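Local coordinates for 4-alpha-glucanotransferase (Corynebacterium glutamicum, PDB 5B68), which is an amylomaltase (MalQ-type 4-alpha-glucanotransferase) that carries an N-terminal beta-sandwich domain beside a domain of the TIM-barrel class, at residues Ala213-Ile218 with Gly382-Leu387; Pro234-Thr239 with Asp424-Pro429; Asn244-Arg249 with Asp288-Lys293; Asp652-Lys657 with Ile675-Ser680. All coordinates share one frame; numbering follows the deposited sequence.

Contact 1 (Ala213-Ile218 with Gly382-Leu387); sequences ADFLLI and GIMADL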
loop_
_atom_site.group_PDB
_atom_site.type_symbol
_atom_site.label_atom_id
_atom_site.label_comp_id
_atom_site.label_asym_id
_atom_site.label_seq_id
_atom_site.Cartn_x
_atom_site.Cartn_y
_atom_site.Cartn_z
ATOM N N ALA A 213 -3.273 22.068 -7.722
ATOM C CA ALA A 213 -3.255 20.754 -7.136
ATOM C C ALA A 213 -3.208 20.846 -5.623
ATOM O O ALA A 213 -2.392 21.601 -5.096
ATOM C CB ALA A 213 -2.036 19.992 -7.654
ATOM N N ASP A 214 -4.017 20.034 -4.937
ATOM C CA ASP A 214 -4.010 19.956 -3.464
ATOM C C ASP A 214 -3.282 18.698 -2.914
ATOM O O ASP A 214 -3.017 18.651 -1.684
ATOM C CB ASP A 214 -5.415 20.054 -2.895
ATOM C CG ASP A 214 -5.824 21.511 -2.632
ATOM O OD1 ASP A 214 -4.999 22.227 -2.044
ATOM O OD2 ASP A 214 -6.920 21.938 -3.104
ATOM N N PHE A 215 -2.927 17.768 -3.786
ATOM C CA PHE A 215 -2.104 16.655 -3.385
ATOM C C PHE A 215 -1.216 16.195 -4.518
ATOM O O PHE A 215 -1.496 16.461 -5.655
ATOM C CB PHE A 215 -2.958 15.507 -2.865
ATOM C CG PHE A 215 -3.863 14.912 -3.882
ATOM C CD1 PHE A 215 -3.430 13.892 -4.677
ATOM C CD2 PHE A 215 -5.152 15.348 -4.019
ATOM C CE1 PHE A 215 -4.251 13.333 -5.610
ATOM C CE2 PHE A 215 -5.982 14.789 -4.952
ATOM C CZ PHE A 215 -5.537 13.783 -5.743
ATOM N N LEU A 216 -0.142 15.510 -4.162
ATOM C CA LEU A 216 0.693 14.819 -5.111
ATOM C C LEU A 216 0.771 13.339 -4.684
ATOM O O LEU A 216 1.413 12.991 -3.704
ATOM C CB LEU A 216 2.091 15.425 -5.161
ATOM C CG LEU A 216 3.036 14.760 -6.124
ATOM C CD1 LEU A 216 2.607 14.983 -7.570
ATOM C CD2 LEU A 216 4.421 15.290 -5.869
ATOM N N LEU A 217 0.040 12.514 -5.419
ATOM C CA LEU A 217 0.011 11.050 -5.182
ATOM C C LEU A 217 1.191 10.483 -5.868
ATOM O O LEU A 217 1.418 10.733 -7.068
ATOM C CB LEU A 217 -1.300 10.439 -5.713
ATOM C CG LEU A 217 -1.475 8.948 -5.839
ATOM C CD1 LEU A 217 -1.354 8.285 -4.460
ATOM C CD2 LEU A 217 -2.821 8.551 -6.372
ATOM N N ILE A 218 1.918 9.644 -5.153
ATOM C CA ILE A 218 3.074 8.978 -5.657
ATOM C C ILE A 218 3.027 7.447 -5.514
ATOM O O ILE A 218 2.117 6.855 -4.929
ATOM C CB ILE A 218 4.381 9.561 -5.076
ATOM C CG1 ILE A 218 4.425 9.348 -3.545
ATOM C CG2 ILE A 218 4.496 11.039 -5.434
ATOM C CD1 ILE A 218 5.734 9.682 -2.909
ATOM N N GLY A 382 -1.136 17.653 0.485
ATOM C CA GLY A 382 0.278 17.372 0.354
ATOM C C GLY A 382 0.591 16.065 -0.343
ATOM O O GLY A 382 -0.096 15.659 -1.238
ATOM N N ILE A 383 1.692 15.449 0.036
ATOM C CA ILE A 383 2.036 14.166 -0.515
ATOM C C ILE A 383 0.989 13.156 -0.085
ATOM O O ILE A 383 0.625 13.105 1.069
ATOM C CB ILE A 383 3.409 13.694 -0.016
ATOM C CG1 ILE A 383 4.468 14.772 -0.264
ATOM C CG2 ILE A 383 3.781 12.381 -0.677
ATOM C CD1 ILE A 383 4.433 15.343 -1.649
ATOM N N MET A 384 0.552 12.343 -1.029
ATOM C CA MET A 384 -0.283 11.210 -0.720
ATOM C C MET A 384 0.538 9.970 -1.054
ATOM O O MET A 384 0.927 9.735 -2.157
ATOM C CB MET A 384 -1.602 11.299 -1.498
ATOM C CG MET A 384 -2.477 10.073 -1.483
ATOM S SD MET A 384 -3.942 10.307 -2.510
ATOM C CE MET A 384 -4.649 11.677 -1.606
ATOM N N ALA A 385 0.809 9.193 -0.028
ATOM C CA ALA A 385 1.570 7.986 -0.141
ATOM C C ALA A 385 0.713 6.810 -0.641
ATOM O O ALA A 385 -0.541 6.844 -0.608
ATOM C CB ALA A 385 2.197 7.711 1.246
ATOM N N ASP A 386 1.370 5.797 -1.178
ATOM C CA ASP A 386 0.719 4.574 -1.665
ATOM C C ASP A 386 1.305 3.391 -0.881
ATOM O O ASP A 386 2.511 3.291 -0.780
ATOM C CB ASP A 386 0.985 4.404 -3.170
ATOM C CG ASP A 386 0.175 3.294 -3.844
ATOM O OD1 ASP A 386 -0.409 2.389 -3.229
ATOM O OD2 ASP A 386 0.205 3.249 -5.056
ATOM N N LEU A 387 0.439 2.503 -0.394
ATOM C CA LEU A 387 0.837 1.315 0.432
ATOM C C LEU A 387 0.691 0.102 -0.420
ATOM O O LEU A 387 -0.418 -0.258 -0.819
ATOM C CB LEU A 387 -0.061 1.226 1.642
ATOM C CG LEU A 387 0.125 0.041 2.629
ATOM C CD1 LEU A 387 1.554 -0.008 3.172
ATOM C CD2 LEU A 387 -0.931 0.170 3.711
HETATM O O HOH W 1 0.210 5.503 -6.456
#
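Met384 and Ile218 give up the most surface where strands 215-218 and 382-387, parallel neighbours in the eight-stranded beta/alpha barrel, lie side by side. The thioether of Met384 reaches back over the Phe215 ring: extended as far as SD and then bent at chi3 (-62°), it places CE 3.9 Å above the ring plane, toward the rim. SD stands oblique to the same ring, a Met-aromatic contact, while Met384 CG rests 3.6 Å from Leu217 CD1. This face, with Phe215, Leu217 and Met384, is turned from helix 198-209, consistent with the barrel interior. That helix covers Leu216 and Ile218. Ile218 CD1 meets Ile383 CG2 at 4.0 Å, because chi1 of 63° swings CG1 between the backbone N and the carbonyl carbon, over toward the neighbouring strand. Four backbone bonds lace the pair together: Gly382 N to Asp214 O, Leu216 N to Gly382 O, Met384 N to Leu216 O (2.9 Å) and Ile218 N to Met384 O (3.2 Å). Beyond the last of these, Asp386 OD2 is hydrogen-bonded to Tyr235 OH, and a water donates both to Asp386 OD2 at 2.7 Å and to Ile218 O at 2.8 Å.

Contact 2 (Pro234-Thr239 with Asp424-Pro429); sequences PYLPTT and DWSQPP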
loop_
_atom_site.group_PDB
_atom_site.type_symbol
_atom_site.label_atom_id
_atom_site.label_comp_id
_atom_site.label_asym_id
_atom_site.label_seq_id
_atom_site.Cartn_x
_atom_site.Cartn_y
_atom_site.Cartn_z
ATOM N N PRO A 234 7.874 -0.916 -7.308
ATOM C CA PRO A 234 7.572 -0.429 -5.979
ATOM C C PRO A 234 6.615 -1.336 -5.194
ATOM O O PRO A 234 6.433 -1.111 -3.991
ATOM C CB PRO A 234 6.897 0.905 -6.246
ATOM C CG PRO A 234 7.262 1.286 -7.613
ATOM C CD PRO A 234 7.436 0.020 -8.362
ATOM N N TYR A 235 6.012 -2.323 -5.862
ATOM C CA TYR A 235 4.976 -3.126 -5.281
ATOM C C TYR A 235 5.546 -4.476 -4.801
ATOM O O TYR A 235 4.807 -5.311 -4.316
ATOM C CB TYR A 235 3.774 -3.304 -6.251
ATOM C CG TYR A 235 2.972 -1.999 -6.452
ATOM C CD1 TYR A 235 1.992 -1.626 -5.546
ATOM C CD2 TYR A 235 3.248 -1.115 -7.548
ATOM C CE1 TYR A 235 1.292 -0.412 -5.672
ATOM C CE2 TYR A 235 2.570 0.082 -7.687
ATOM C CZ TYR A 235 1.590 0.430 -6.770
ATOM O OH TYR A 235 0.878 1.604 -6.941
ATOM N N LEU A 236 6.851 -4.668 -4.840
ATOM C CA LEU A 236 7.432 -5.852 -4.150
ATOM C C LEU A 236 8.623 -5.435 -3.322
ATOM O O LEU A 236 9.754 -5.830 -3.600
ATOM C CB LEU A 236 7.757 -6.967 -5.142
ATOM C CG LEU A 236 7.840 -8.374 -4.515
ATOM C CD1 LEU A 236 6.515 -8.806 -3.894
ATOM C CD2 LEU A 236 8.215 -9.352 -5.600
ATOM N N PRO A 237 8.359 -4.648 -2.283
ATOM C CA PRO A 237 9.442 -4.124 -1.436
ATOM C C PRO A 237 9.842 -5.169 -0.411
ATOM O O PRO A 237 9.205 -6.226 -0.330
ATOM C CB PRO A 237 8.774 -2.952 -0.746
ATOM C CG PRO A 237 7.356 -3.451 -0.546
ATOM C CD PRO A 237 7.038 -4.103 -1.858
ATOM N N THR A 238 10.868 -4.862 0.338
ATOM C CA THR A 238 11.403 -5.790 1.392
ATOM C C THR A 238 10.701 -5.556 2.724
ATOM O O THR A 238 10.679 -6.447 3.597
ATOM C CB THR A 238 12.961 -5.673 1.505
ATOM O OG1 THR A 238 13.526 -6.943 1.934
ATOM C CG2 THR A 238 13.374 -4.604 2.406
ATOM N N THR A 239 10.044 -4.422 2.867
ATOM C CA THR A 239 9.337 -4.055 4.098
ATOM C C THR A 239 8.243 -3.117 3.596
ATOM O O THR A 239 8.392 -2.530 2.497
ATOM C CB THR A 239 10.273 -3.344 5.105
ATOM O OG1 THR A 239 9.574 -2.893 6.280
ATOM C CG2 THR A 239 11.070 -2.109 4.498
ATOM N N ASP A 424 -0.227 -15.010 -8.961
ATOM C CA ASP A 424 0.487 -15.187 -7.717
ATOM C C ASP A 424 1.364 -13.967 -7.550
ATOM O O ASP A 424 2.232 -13.752 -8.349
ATOM C CB ASP A 424 1.366 -16.428 -7.810
ATOM C CG ASP A 424 2.132 -16.713 -6.527
ATOM O OD1 ASP A 424 1.866 -16.069 -5.513
ATOM O OD2 ASP A 424 2.988 -17.604 -6.548
ATOM N N TRP A 425 1.136 -13.175 -6.512
ATOM C CA TRP A 425 1.923 -11.972 -6.267
ATOM C C TRP A 425 3.152 -12.248 -5.416
ATOM O O TRP A 425 4.010 -11.416 -5.286
ATOM C CB TRP A 425 1.071 -10.893 -5.608
ATOM C CG TRP A 425 -0.120 -10.529 -6.385
ATOM C CD1 TRP A 425 -0.294 -10.698 -7.700
ATOM C CD2 TRP A 425 -1.322 -9.933 -5.897
ATOM N NE1 TRP A 425 -1.520 -10.256 -8.080
ATOM C CE2 TRP A 425 -2.175 -9.779 -6.984
ATOM C CE3 TRP A 425 -1.760 -9.525 -4.645
ATOM C CZ2 TRP A 425 -3.433 -9.224 -6.865
ATOM C CZ3 TRP A 425 -3.010 -8.973 -4.535
ATOM C CH2 TRP A 425 -3.833 -8.838 -5.630
ATOM N N SER A 426 3.173 -13.433 -4.831
ATOM C CA SER A 426 4.307 -14.000 -4.117
ATOM C C SER A 426 4.475 -13.561 -2.659
ATOM O O SER A 426 5.326 -14.042 -1.968
ATOM C CB SER A 426 5.593 -13.754 -4.893
ATOM O OG SER A 426 6.131 -12.510 -4.564
ATOM N N GLN A 427 3.626 -12.672 -2.193
ATOM C CA GLN A 427 3.784 -12.128 -0.856
ATOM C C GLN A 427 3.346 -13.091 0.239
ATOM O O GLN A 427 2.377 -13.782 0.061
ATOM C CB GLN A 427 2.998 -10.835 -0.760
ATOM C CG GLN A 427 3.373 -9.827 -1.826
ATOM C CD GLN A 427 2.183 -9.088 -2.348
ATOM O OE1 GLN A 427 1.070 -9.367 -1.961
ATOM N NE2 GLN A 427 2.413 -8.123 -3.203
ATOM N N PRO A 428 4.021 -13.094 1.383
ATOM C CA PRO A 428 3.490 -13.874 2.503
ATOM C C PRO A 428 2.383 -13.111 3.226
ATOM O O PRO A 428 2.554 -11.937 3.522
ATOM C CB PRO A 428 4.722 -14.076 3.392
ATOM C CG PRO A 428 5.560 -12.876 3.177
ATOM C CD PRO A 428 5.308 -12.482 1.729
ATOM N N PRO A 429 1.245 -13.749 3.501
ATOM C CA PRO A 429 0.181 -12.968 4.132
ATOM C C PRO A 429 0.406 -12.832 5.612
ATOM O O PRO A 429 1.043 -13.646 6.237
ATOM C CB PRO A 429 -1.046 -13.801 3.864
ATOM C CG PRO A 429 -0.558 -15.211 3.768
ATOM C CD PRO A 429 0.782 -15.090 3.117
#
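The flat carboxamide of Gln427 turns its nitrogen toward the main chain of 234-239, with NE2 3.9 Å from Tyr235 O, too far for a hydrogen bond. The two aromatic rings lead away from this contact and find partners outside it: the Tyr235 ring meets His560 with planes about 15° apart, and the Trp425 indole packs edge-to-face with His461. The touching across the two segments is mainly done by the branched end of Leu236. With CG anti to the backbone N (chi1 -158°), this side chain extends toward the other loop. Its CD1 lies 3.8 Å from Ser426 OG, and the same methyl is 3.9 Å from Trp425 O and 3.9 Å from Gln427 CG, the methylene part of a chain that bends at chi2. Leu236 CD2 also reaches Ser426 OG, at 3.9 Å. No hydrogen bond joins the segments, and only 118 Å² is buried, so the two loops of the 4-alpha-glucanotransferase domain meet lightly at the surface. Each is held from its own side. Trp425 and Gln427 bond through their backbones to Val411 of strand 409-413, and Pro429 packs on strand 467-472; Thr238, on the other loop, rests against Phe327 and Trp330 of helix 307-338.

Contact 3 (Asn244-Arg249 with Asp288-Lys293); sequences NPIYIR and DVYAAK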
loop_
_atom_site.group_PDB
_atom_site.type_symbol
_atom_site.label_atom_id
_atom_site.label_comp_id
_atom_site.label_asym_id
_atom_site.label_seq_id
_atom_site.Cartn_x
_atom_site.Cartn_y
_atom_site.Cartn_z
ATOM N N ASN A 244 12.914 3.492 1.031
ATOM C CA ASN A 244 14.007 3.125 0.104
ATOM C C ASN A 244 15.037 4.286 0.096
ATOM O O ASN A 244 14.752 5.368 -0.346
ATOM C CB ASN A 244 13.458 2.892 -1.302
ATOM C CG ASN A 244 14.436 2.202 -2.194
ATOM O OD1 ASN A 244 15.630 2.306 -1.971
ATOM N ND2 ASN A 244 13.951 1.478 -3.190
ATOM N N PRO A 245 16.258 4.057 0.622
ATOM C CA PRO A 245 17.284 5.072 0.551
ATOM C C PRO A 245 17.780 5.470 -0.843
ATOM O O PRO A 245 18.455 6.468 -0.915
ATOM C CB PRO A 245 18.445 4.485 1.434
ATOM C CG PRO A 245 17.810 3.332 2.161
ATOM C CD PRO A 245 16.790 2.794 1.188
ATOM N N ILE A 246 17.367 4.782 -1.901
ATOM C CA ILE A 246 17.686 5.191 -3.271
ATOM C C ILE A 246 17.235 6.592 -3.622
ATOM O O ILE A 246 17.801 7.223 -4.542
ATOM C CB ILE A 246 17.186 4.221 -4.278
ATOM C CG1 ILE A 246 18.077 4.269 -5.548
ATOM C CG2 ILE A 246 15.691 4.348 -4.600
ATOM C CD1 ILE A 246 17.625 3.245 -6.552
ATOM N N TYR A 247 16.246 7.064 -2.874
ATOM C CA TYR A 247 15.647 8.368 -3.077
ATOM C C TYR A 247 16.349 9.532 -2.364
ATOM O O TYR A 247 16.001 10.661 -2.583
ATOM C CB TYR A 247 14.172 8.343 -2.683
ATOM C CG TYR A 247 13.281 7.466 -3.530
ATOM C CD1 TYR A 247 13.017 7.776 -4.850
ATOM C CD2 TYR A 247 12.680 6.345 -2.999
ATOM C CE1 TYR A 247 12.201 6.985 -5.613
ATOM C CE2 TYR A 247 11.870 5.559 -3.754
ATOM C CZ TYR A 247 11.632 5.880 -5.065
ATOM O OH TYR A 247 10.811 5.090 -5.793
ATOM N N ILE A 248 17.326 9.252 -1.513
ATOM C CA ILE A 248 18.045 10.276 -0.870
ATOM C C ILE A 248 18.797 11.133 -1.899
ATOM O O ILE A 248 19.459 10.569 -2.817
ATOM C CB ILE A 248 19.073 9.690 0.096
ATOM C CG1 ILE A 248 18.368 8.985 1.286
ATOM C CG2 ILE A 248 19.971 10.779 0.614
ATOM C CD1 ILE A 248 19.350 8.186 2.142
ATOM N N ARG A 249 18.702 12.451 -1.772
ATOM C CA ARG A 249 19.570 13.329 -2.535
ATOM C C ARG A 249 20.731 13.648 -1.643
ATOM O O ARG A 249 20.605 14.359 -0.674
ATOM C CB ARG A 249 18.914 14.637 -2.925
ATOM C CG ARG A 249 19.917 15.557 -3.603
ATOM C CD ARG A 249 19.302 16.685 -4.395
ATOM N NE ARG A 249 18.527 16.245 -5.538
ATOM C CZ ARG A 249 18.016 17.090 -6.415
ATOM N NH1 ARG A 249 18.233 18.376 -6.256
ATOM N NH2 ARG A 249 17.293 16.666 -7.425
ATOM N N ASP A 288 23.151 1.048 -10.830
ATOM C CA ASP A 288 24.400 1.868 -10.711
ATOM C C ASP A 288 24.202 3.179 -9.970
ATOM O O ASP A 288 25.065 3.627 -9.234
ATOM C CB ASP A 288 25.151 2.049 -12.050
ATOM C CG ASP A 288 24.289 2.593 -13.161
ATOM O OD1 ASP A 288 23.108 2.926 -12.961
ATOM O OD2 ASP A 288 24.805 2.664 -14.288
ATOM N N VAL A 289 23.024 3.769 -10.116
ATOM C CA VAL A 289 22.679 4.959 -9.291
ATOM C C VAL A 289 22.718 4.625 -7.778
ATOM O O VAL A 289 23.316 5.367 -6.983
ATOM C CB VAL A 289 21.278 5.553 -9.641
ATOM C CG1 VAL A 289 20.972 6.754 -8.726
ATOM C CG2 VAL A 289 21.247 6.028 -11.112
ATOM N N TYR A 290 22.175 3.476 -7.437
ATOM C CA TYR A 290 22.062 3.117 -5.995
ATOM C C TYR A 290 23.461 2.854 -5.414
ATOM O O TYR A 290 23.832 3.390 -4.364
ATOM C CB TYR A 290 21.178 1.883 -5.852
ATOM C CG TYR A 290 20.653 1.583 -4.458
ATOM C CD1 TYR A 290 20.639 2.539 -3.454
ATOM C CD2 TYR A 290 20.187 0.305 -4.170
ATOM C CE1 TYR A 290 20.116 2.221 -2.171
ATOM C CE2 TYR A 290 19.635 0.002 -2.921
ATOM C CZ TYR A 290 19.628 0.960 -1.929
ATOM O OH TYR A 290 19.076 0.607 -0.699
ATOM N N ALA A 291 24.203 2.048 -6.152
ATOM C CA ALA A 291 25.583 1.733 -5.757
ATOM C C ALA A 291 26.391 2.995 -5.562
ATOM O O ALA A 291 27.108 3.124 -4.596
ATOM C CB ALA A 291 26.244 0.789 -6.766
ATOM N N ALA A 292 26.248 3.959 -6.464
ATOM C CA ALA A 292 26.973 5.209 -6.332
ATOM C C ALA A 292 26.526 6.086 -5.151
ATOM O O ALA A 292 27.337 6.633 -4.396
ATOM C CB ALA A 292 26.880 5.973 -7.652
ATOM N N LYS A 293 25.197 6.201 -4.944
ATOM C CA LYS A 293 24.737 6.890 -3.756
ATOM C C LYS A 293 25.250 6.227 -2.454
ATOM O O LYS A 293 25.624 6.904 -1.538
ATOM C CB LYS A 293 23.206 6.975 -3.749
ATOM C CG LYS A 293 22.661 7.978 -4.798
ATOM C CD LYS A 293 21.170 8.246 -4.613
ATOM C CE LYS A 293 20.622 9.204 -5.724
ATOM N NZ LYS A 293 19.266 9.685 -5.364
HETATM O O HOH W 2 16.182 -0.249 -0.879
#
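Two backbone carbonyls grip the ammonium group of Lys293: NZ donates to Ile248 O at 2.7 Å and to Ile246 O at 3.0 Å. The lysine runs out from its helix fully extended beyond CG, and NZ meets Ile248 O from 38° above the carbonyl plane. A buried charge is thus met by peptide dipoles, which would probably favour its charged form. Alongside, Ile246 packs over one face of the Tyr290 ring, with CG1 3.7 Å from Tyr290 CD1 and the two side chains crossing at about a right angle. Ile246 CG2 meanwhile sits 3.9 Å above the centre of the Tyr247 ring, so the isoleucine is wedged between two aromatic faces. Its backbone is set by an Asx turn, Ile246 N donating to Asn244 OD1 at 3.0 Å, which leads into the short 3-10 turn 245-247. Tyr290 OH lies 3.7 Å from Pro245 CD; it hydrogen-bonds to Glu225 O and shares a water with Asn244 OD1, weakly on the asparagine side. The contact thereby fastens helix 286-301 to the long loop after barrel strand 215-218. Helix 261-277 backs Val289 and Ala292, while Pro245 and Ile248 of the loop pack on helix 349-376.

Contact 4 (Asp652-Lys657 with Ile675-Ser680); sequences DMVGEK and IPLCDS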
loop_
_atom_site.group_PDB
_atom_site.type_symbol
_atom_site.label_atom_id
_atom_site.label_comp_id
_atom_site.label_asym_id
_atom_site.label_seq_id
_atom_site.Cartn_x
_atom_site.Cartn_y
_atom_site.Cartn_z
ATOM N N ASP A 652 -0.141 12.613 -18.389
ATOM C CA ASP A 652 -1.159 13.192 -19.289
ATOM C C ASP A 652 -0.983 14.698 -19.467
ATOM O O ASP A 652 -1.507 15.249 -20.438
ATOM C CB ASP A 652 -2.586 12.913 -18.769
ATOM C CG ASP A 652 -3.013 11.494 -19.008
ATOM O OD1 ASP A 652 -2.238 10.787 -19.674
ATOM O OD2 ASP A 652 -4.108 11.111 -18.591
ATOM N N MET A 653 -0.235 15.354 -18.579
ATOM C CA MET A 653 0.033 16.772 -18.675
ATOM C C MET A 653 1.145 17.072 -19.682
ATOM O O MET A 653 1.287 18.219 -20.108
ATOM C CB MET A 653 0.324 17.392 -17.286
ATOM C CG MET A 653 -0.729 17.110 -16.279
ATOM S SD MET A 653 -0.421 17.863 -14.678
ATOM C CE MET A 653 -1.353 19.413 -14.777
ATOM N N VAL A 654 1.946 16.070 -20.075
ATOM C CA VAL A 654 3.062 16.326 -20.962
ATOM C C VAL A 654 2.980 15.548 -22.289
ATOM O O VAL A 654 3.883 15.657 -23.100
ATOM C CB VAL A 654 4.409 16.019 -20.263
ATOM C CG1 VAL A 654 4.544 16.827 -19.008
ATOM C CG2 VAL A 654 4.488 14.549 -19.926
ATOM N N GLY A 655 1.921 14.756 -22.483
ATOM C CA GLY A 655 1.692 13.993 -23.702
ATOM C C GLY A 655 2.398 12.669 -23.790
ATOM O O GLY A 655 2.580 12.159 -24.863
ATOM N N GLU A 656 2.875 12.146 -22.650
ATOM C CA GLU A 656 3.538 10.791 -22.600
ATOM C C GLU A 656 2.670 9.731 -23.317
ATOM O O GLU A 656 1.461 9.620 -23.053
ATOM C CB GLU A 656 3.718 10.452 -21.090
ATOM C CG GLU A 656 4.283 9.121 -20.752
ATOM C CD GLU A 656 5.731 9.008 -21.112
ATOM O OE1 GLU A 656 5.971 8.564 -22.268
ATOM O OE2 GLU A 656 6.642 9.356 -20.292
ATOM N N LYS A 657 3.296 8.944 -24.164
ATOM C CA LYS A 657 2.604 7.792 -24.778
ATOM C C LYS A 657 2.987 6.413 -24.194
ATOM O O LYS A 657 2.246 5.451 -24.427
ATOM C CB LYS A 657 2.791 7.787 -26.298
ATOM C CG LYS A 657 1.952 8.877 -26.960
ATOM C CD LYS A 657 2.241 9.083 -28.436
ATOM C CE LYS A 657 1.390 10.248 -28.933
ATOM N NZ LYS A 657 1.791 10.726 -30.284
ATOM N N ILE A 675 10.364 3.667 -16.967
ATOM C CA ILE A 675 10.099 4.552 -18.096
ATOM C C ILE A 675 10.130 6.011 -17.653
ATOM O O ILE A 675 9.227 6.456 -16.989
ATOM C CB ILE A 675 8.707 4.249 -18.693
ATOM C CG1 ILE A 675 8.562 2.768 -19.064
ATOM C CG2 ILE A 675 8.401 5.152 -19.871
ATOM C CD1 ILE A 675 9.545 2.262 -20.091
ATOM N N PRO A 676 11.164 6.747 -18.047
ATOM C CA PRO A 676 11.288 8.184 -17.666
ATOM C C PRO A 676 10.220 9.073 -18.304
ATOM O O PRO A 676 9.642 8.719 -19.359
ATOM C CB PRO A 676 12.635 8.580 -18.183
ATOM C CG PRO A 676 12.797 7.735 -19.388
ATOM C CD PRO A 676 12.170 6.411 -19.080
ATOM N N LEU A 677 9.887 10.163 -17.639
ATOM C CA LEU A 677 8.777 11.036 -18.095
ATOM C C LEU A 677 9.210 11.684 -19.424
ATOM O O LEU A 677 10.233 12.379 -19.470
ATOM C CB LEU A 677 8.508 12.129 -17.035
ATOM C CG LEU A 677 7.307 13.061 -17.329
ATOM C CD1 LEU A 677 5.995 12.297 -17.274
ATOM C CD2 LEU A 677 7.338 14.283 -16.390
ATOM N N CYS A 678 8.441 11.444 -20.483
ATOM C CA CYS A 678 8.759 12.072 -21.764
ATOM C C CYS A 678 7.511 12.598 -22.416
ATOM O O CYS A 678 6.433 12.060 -22.150
ATOM C CB CYS A 678 9.412 11.057 -22.689
ATOM S SG CYS A 678 11.035 10.452 -22.112
ATOM N N ASP A 679 7.691 13.601 -23.318
ATOM C CA ASP A 679 6.531 14.217 -24.051
ATOM C C ASP A 679 6.133 13.369 -25.258
ATOM O O ASP A 679 6.647 12.274 -25.393
ATOM C CB ASP A 679 6.819 15.670 -24.445
ATOM C CG ASP A 679 8.047 15.815 -25.389
ATOM O OD1 ASP A 679 8.426 14.808 -26.083
ATOM O OD2 ASP A 679 8.662 16.912 -25.334
ATOM N N SER A 680 5.168 13.817 -26.072
ATOM C CA SER A 680 4.701 13.014 -27.219
ATOM C C SER A 680 5.774 12.640 -28.268
ATOM O O SER A 680 5.637 11.626 -28.981
ATOM C CB SER A 680 3.551 13.745 -27.879
ATOM O OG SER A 680 2.475 13.791 -26.959
HETATM O O HOH W 3 8.887 7.896 -21.929
HETATM O O HOH W 4 6.766 7.952 -17.969
HETATM O O HOH W 5 5.990 9.404 -24.848
#
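Glu656 OE2 accepts the backbone N-H of Cys678 at 2.8 Å in a fairly straight bond (162° at the hydrogen), met from 45° above the carboxylate plane. The side chain starts away from the other segment, yet CB itself lies 3.3 Å from Cys678 O; beyond it the chain bends at chi2 (70°) and brings the carboxylate over the 676-678 backbone. A second bond closes the far end, where Ser680 OG donates to Gly655 O at 2.7 Å. Between them, Val654 O draws a CA-H...O contact of 3.2 Å from Asp679 CA, and Val654 CG2 touches Leu677 CD1 at 3.8 Å. In the next shell, one water donates to Glu656 OE1 and Asp679 O and accepts from Lys657 N at 2.8 Å, while Glu656 OE1 also takes the N-H of Arg658; the carboxylate is thus held at both oxygens. Gly655, with positive phi, turns the chain out of the helix and across the other segment. Asp679 points its own carboxylate elsewhere, to Asn683 N. The crossing sits where the short helix 650-654, directly after barrel strand 645-649, gives way to loop: Leu677 packs back on Leu650 and Val651, and Met653 on helix 694-702.

Contacts 1 and 2 are directly joined: Tyr235 OH lies 2.6 Å from Asp386 OD2, a probable hydrogen bond linking the end of a barrel strand to the loop 234-239, although their centres are 22 Å apart. A bound BTB molecule, probably from the crystallisation liquor, lies about 3 Å from the Tyr235 side chain at the nearest atoms and may mark a pocket. Contact 3 draws on the same loop after strand 215-218, farther along; its nearest atoms come within about 6 Å of contact 2 and about 7 Å of contact 1. Contact 4, which follows the last barrel strand, approaches contact 1 to about 7 Å at the nearest atoms but stays about 10 Å from contact 2.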